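Local coordinates for uncharacterized protein (Bacteroides ovatus, PDB 3NQK), which is of unknown function but combines an N-terminal region of the E-set clan with a BT_3044-like, largely beta-stranded C-terminal region, at residues Asp120-Trp125 with Phe200-Leu205; Phe280-Gly283 with Glu288-Pro291. One frame throughout, in Å; residues are numbered along the deposited sequence.

The two contacts follow one another along the chain, contact 1 closing before contact 2 opens, with their centres about 20 Å apart and their nearest atoms about 9 Å apart. Contact 1 is buried and joins the two family regions: a loop ahead of strand 125-133, in the DUF4973 part, meets strand 198-202 of the BT_3044-like part. Contact 2 lies at the surface, within the connection between antiparallel strands 264-279 and 292-307. Strand 198-202 and these two strands belong to the same antiparallel sheet. Tyr218 connects the contacts, bonding through its backbone to Ala203 and through its hydroxyl to Phe280 and Thr281. One contact thus joins the two regions, whereas the other packs the two ends of a hairpin loop against each other.

Contact 1. Residues Asp120-Trp125 with Phe200-Leu205; sequences DMLEKW and FFYAGL
At the junction between the E-set-clan region and the C-terminal beta sheet, Met121 and Leu122, in the loop before strand 125-133, meet Phe200 and Tyr202 near the end of strand 198-202. Two residues apart, both aromatic side chains point toward the loop, and Phe200 CE1 lies over the rim of one face of the Tyr202 ring. Phe200 presents an edge to the loop: its CZ comes 4.1 Å from Leu122 N, with Met121 C beside it, and CE2 is 4.3 Å from CB of Met121, a selenomethionine. The Tyr202 and Leu122 side chains cross at about a right angle, Tyr202 OH lying 3.6 Å from Leu122 CG. A chi1 of 169° sets this CG anti to the backbone N, beside the carbonyl carbon, with CB, CG and CD1 all near the hydroxyl. Leu122 also touches Lys212 and Arg215 of helix 212-215. One water bridges the segments in the plane of the tyrosine ring, 2.7 Å from Tyr202 OH, and donates to Leu122 O over 2.9 Å. The loop is shaped by an Asx turn, in which Leu122 N donates to Asp120 OD1 (2.9 Å) from above the carboxylate plane. Trp125 NE1 gives a second internal bond, to Asp120 O at 3.0 Å. Lys219 connects the two sides, forming a salt bridge with Asp120 OD1 and a cation-pi contact with Phe200.

Contact 2. Residues Phe280-Gly283 with Glu288-Pro291; sequences FTYG and EVIP
Phe280 and Pro291 lie opposite each other at the base of a beta-hairpin connection, the loop that links antiparallel strands 264-279 and 292-307; their CA atoms are 4.5 Å apart. Phe280 CB meets Pro291 CG at 4.3 Å, whereas its ring leads away from the proline side and packs against Tyr218. The Phe280 carbonyl O is 3.5 Å from Val289 CG2. Thr281 then turns its side chain away from Val289, and its OG1 is hydrogen-bonded to Tyr218 OH. Tyr282 supplies the main cover. Its CG stands between the backbone N and the carbonyl carbon (chi1 61°), and the ring extends across Val289, whose CG2 forms a CH-pi contact over one face, 4.0 Å from the centroid and 21° off the normal. At the far edge of the same ring, in its plane, lies Ile290 O; Tyr282 OH donates to it, though the modelled 2.4 Å between these two oxygens is too short to be taken at face value at this resolution. Val289 divides its two methyls between neighbours: CG2 serves Phe280 and Tyr282, and at the exposed end of 280-283, Val289 CG1 lies 3.9 Å from Gly283 CA.

Contact 1. Residues Asp120-Trp125 with Phe200-Leu205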
# COMPACT_ATOMS: atom_id res chain seq x y z
N ASP A 120 -22.94 -15.64 0.79
CA ASP A 120 -23.84 -15.50 1.91
C ASP A 120 -23.04 -15.33 3.16
O ASP A 120 -22.47 -16.27 3.66
CB ASP A 120 -24.73 -16.75 2.03
CG ASP A 120 -25.73 -16.64 3.16
OD1 ASP A 120 -25.66 -15.65 3.93
OD2 ASP A 120 -26.60 -17.52 3.26
N MSE A 121 -23.00 -14.12 3.69
CA MSE A 121 -22.15 -13.84 4.85
C MSE A 121 -22.79 -14.19 6.15
O MSE A 121 -22.36 -13.72 7.19
CB MSE A 121 -21.74 -12.40 4.87
CG MSE A 121 -20.86 -12.02 3.72
SE MSE A 121 -19.30 -13.14 3.58
CE MSE A 121 -18.68 -13.04 5.44
N LEU A 122 -23.81 -15.03 6.11
CA LEU A 122 -24.31 -15.60 7.34
C LEU A 122 -23.20 -16.50 7.92
O LEU A 122 -23.10 -16.68 9.13
CB LEU A 122 -25.60 -16.41 7.09
CG LEU A 122 -26.05 -17.27 8.29
CD1 LEU A 122 -27.52 -17.56 8.27
CD2 LEU A 122 -25.25 -18.56 8.34
N GLU A 123 -22.37 -17.06 7.03
CA GLU A 123 -21.32 -17.98 7.44
C GLU A 123 -20.03 -17.24 7.73
O GLU A 123 -19.75 -16.18 7.11
CB GLU A 123 -21.07 -19.02 6.34
CG GLU A 123 -22.33 -19.78 5.84
CD GLU A 123 -22.84 -20.85 6.81
OE1 GLU A 123 -22.05 -21.32 7.66
OE2 GLU A 123 -24.02 -21.23 6.69
N LYS A 124 -19.27 -17.75 8.70
CA LYS A 124 -17.91 -17.30 8.95
C LYS A 124 -16.98 -18.13 8.05
O LYS A 124 -16.51 -19.20 8.43
CB LYS A 124 -17.54 -17.49 10.43
CG LYS A 124 -18.28 -16.54 11.38
CD LYS A 124 -17.66 -16.53 12.81
CE LYS A 124 -17.80 -17.88 13.51
NZ LYS A 124 -17.49 -17.80 14.98
N TRP A 125 -16.75 -17.63 6.84
CA TRP A 125 -15.99 -18.37 5.83
C TRP A 125 -14.51 -18.42 6.13
O TRP A 125 -13.91 -17.41 6.52
CB TRP A 125 -16.20 -17.76 4.46
CG TRP A 125 -17.61 -17.77 4.00
CD1 TRP A 125 -18.43 -16.70 3.89
CD2 TRP A 125 -18.37 -18.91 3.60
NE1 TRP A 125 -19.65 -17.10 3.41
CE2 TRP A 125 -19.64 -18.45 3.24
CE3 TRP A 125 -18.09 -20.27 3.47
CZ2 TRP A 125 -20.64 -19.30 2.80
CZ3 TRP A 125 -19.07 -21.10 3.04
CH2 TRP A 125 -20.34 -20.62 2.70
N PHE A 200 -26.40 -6.31 4.91
CA PHE A 200 -27.54 -6.71 5.72
C PHE A 200 -27.20 -6.75 7.18
O PHE A 200 -26.04 -6.89 7.55
CB PHE A 200 -28.13 -8.08 5.26
CG PHE A 200 -27.33 -9.29 5.70
CD1 PHE A 200 -27.35 -9.71 7.01
CD2 PHE A 200 -26.59 -10.02 4.78
CE1 PHE A 200 -26.60 -10.81 7.41
CE2 PHE A 200 -25.84 -11.11 5.18
CZ PHE A 200 -25.84 -11.50 6.49
N PHE A 201 -28.22 -6.56 8.01
CA PHE A 201 -28.13 -6.65 9.45
C PHE A 201 -29.14 -7.67 9.90
O PHE A 201 -30.14 -7.89 9.22
CB PHE A 201 -28.54 -5.33 10.12
CG PHE A 201 -27.64 -4.19 9.86
CD1 PHE A 201 -26.55 -3.97 10.66
CD2 PHE A 201 -27.97 -3.25 8.91
CE1 PHE A 201 -25.73 -2.87 10.44
CE2 PHE A 201 -27.15 -2.16 8.68
CZ PHE A 201 -26.04 -1.97 9.45
N TYR A 202 -28.97 -8.19 11.09
CA TYR A 202 -30.01 -8.99 11.69
C TYR A 202 -30.96 -8.06 12.48
O TYR A 202 -30.52 -7.15 13.18
CB TYR A 202 -29.42 -10.07 12.59
CG TYR A 202 -28.64 -11.12 11.83
CD1 TYR A 202 -29.29 -12.05 11.04
CD2 TYR A 202 -27.25 -11.17 11.90
CE1 TYR A 202 -28.58 -13.02 10.31
CE2 TYR A 202 -26.53 -12.14 11.17
CZ TYR A 202 -27.20 -13.05 10.38
OH TYR A 202 -26.50 -14.02 9.68
N ALA A 203 -32.25 -8.26 12.29
CA ALA A 203 -33.26 -7.42 12.90
C ALA A 203 -33.05 -7.17 14.40
O ALA A 203 -32.73 -8.09 15.18
CB ALA A 203 -34.65 -8.04 12.68
N GLY A 204 -33.27 -5.92 14.81
CA GLY A 204 -33.30 -5.56 16.21
C GLY A 204 -32.11 -6.04 16.98
O GLY A 204 -30.98 -5.77 16.61
N LEU A 205 -32.37 -6.77 18.06
CA LEU A 205 -31.31 -7.26 18.94
C LEU A 205 -31.12 -8.77 18.82
O LEU A 205 -30.46 -9.38 19.65
CB LEU A 205 -31.62 -6.88 20.40
CG LEU A 205 -31.59 -5.37 20.72
CD1 LEU A 205 -31.87 -5.14 22.20
CD2 LEU A 205 -30.25 -4.77 20.34
O HOH W 1 -23.96 -14.27 10.44

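Contact 2. Residues Phe280-Gly283 with Glu288-Pro291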
# COMPACT_ATOMS: atom_id res chain seq x y z
N PHE A 280 -39.84 -14.84 16.55
CA PHE A 280 -40.71 -16.01 16.67
C PHE A 280 -39.90 -17.28 16.85
O PHE A 280 -40.41 -18.38 16.62
CB PHE A 280 -41.58 -16.12 15.43
CG PHE A 280 -40.81 -16.28 14.16
CD1 PHE A 280 -40.27 -15.19 13.52
CD2 PHE A 280 -40.62 -17.54 13.61
CE1 PHE A 280 -39.56 -15.33 12.35
CE2 PHE A 280 -39.90 -17.69 12.44
CZ PHE A 280 -39.38 -16.59 11.81
N THR A 281 -38.66 -17.14 17.29
CA THR A 281 -37.77 -18.27 17.43
C THR A 281 -37.05 -18.28 18.77
O THR A 281 -36.10 -19.00 18.96
CB THR A 281 -36.71 -18.25 16.32
OG1 THR A 281 -35.91 -17.06 16.42
CG2 THR A 281 -37.37 -18.28 14.98
N TYR A 282 -37.56 -17.51 19.72
CA TYR A 282 -36.88 -17.34 21.02
C TYR A 282 -37.05 -18.57 21.92
O TYR A 282 -36.35 -18.73 22.92
CB TYR A 282 -37.36 -16.05 21.73
CG TYR A 282 -38.84 -16.03 22.04
CD1 TYR A 282 -39.34 -16.60 23.19
CD2 TYR A 282 -39.74 -15.43 21.18
CE1 TYR A 282 -40.69 -16.58 23.48
CE2 TYR A 282 -41.09 -15.40 21.46
CZ TYR A 282 -41.55 -15.99 22.61
OH TYR A 282 -42.91 -16.00 22.88
N GLY A 283 -37.97 -19.46 21.54
CA GLY A 283 -38.23 -20.66 22.33
C GLY A 283 -37.31 -21.81 21.98
O GLY A 283 -37.28 -22.83 22.67
N GLU A 288 -43.10 -23.81 18.36
CA GLU A 288 -43.88 -22.65 17.99
C GLU A 288 -44.21 -21.86 19.24
O GLU A 288 -44.68 -22.41 20.23
CB GLU A 288 -45.15 -23.05 17.24
CG GLU A 288 -44.96 -23.19 15.72
CD GLU A 288 -46.28 -23.44 14.99
OE1 GLU A 288 -46.91 -24.49 15.23
OE2 GLU A 288 -46.66 -22.60 14.15
N VAL A 289 -43.92 -20.56 19.20
CA VAL A 289 -44.10 -19.69 20.36
C VAL A 289 -44.87 -18.44 19.97
O VAL A 289 -45.02 -18.16 18.79
CB VAL A 289 -42.73 -19.28 20.96
CG1 VAL A 289 -42.08 -20.46 21.65
CG2 VAL A 289 -41.80 -18.73 19.86
N ILE A 290 -45.38 -17.73 20.96
CA ILE A 290 -46.05 -16.47 20.70
C ILE A 290 -45.01 -15.42 20.23
O ILE A 290 -44.06 -15.13 20.94
CB ILE A 290 -46.75 -15.94 21.94
CG1 ILE A 290 -47.71 -17.00 22.50
CG2 ILE A 290 -47.50 -14.67 21.60
CD1 ILE A 290 -48.58 -16.51 23.64
N PRO A 291 -45.20 -14.88 19.04
CA PRO A 291 -44.24 -13.91 18.58
C PRO A 291 -44.19 -12.69 19.46
O PRO A 291 -45.22 -12.25 19.95
CB PRO A 291 -44.77 -13.53 17.20
CG PRO A 291 -45.47 -14.74 16.73
CD PRO A 291 -46.08 -15.35 17.95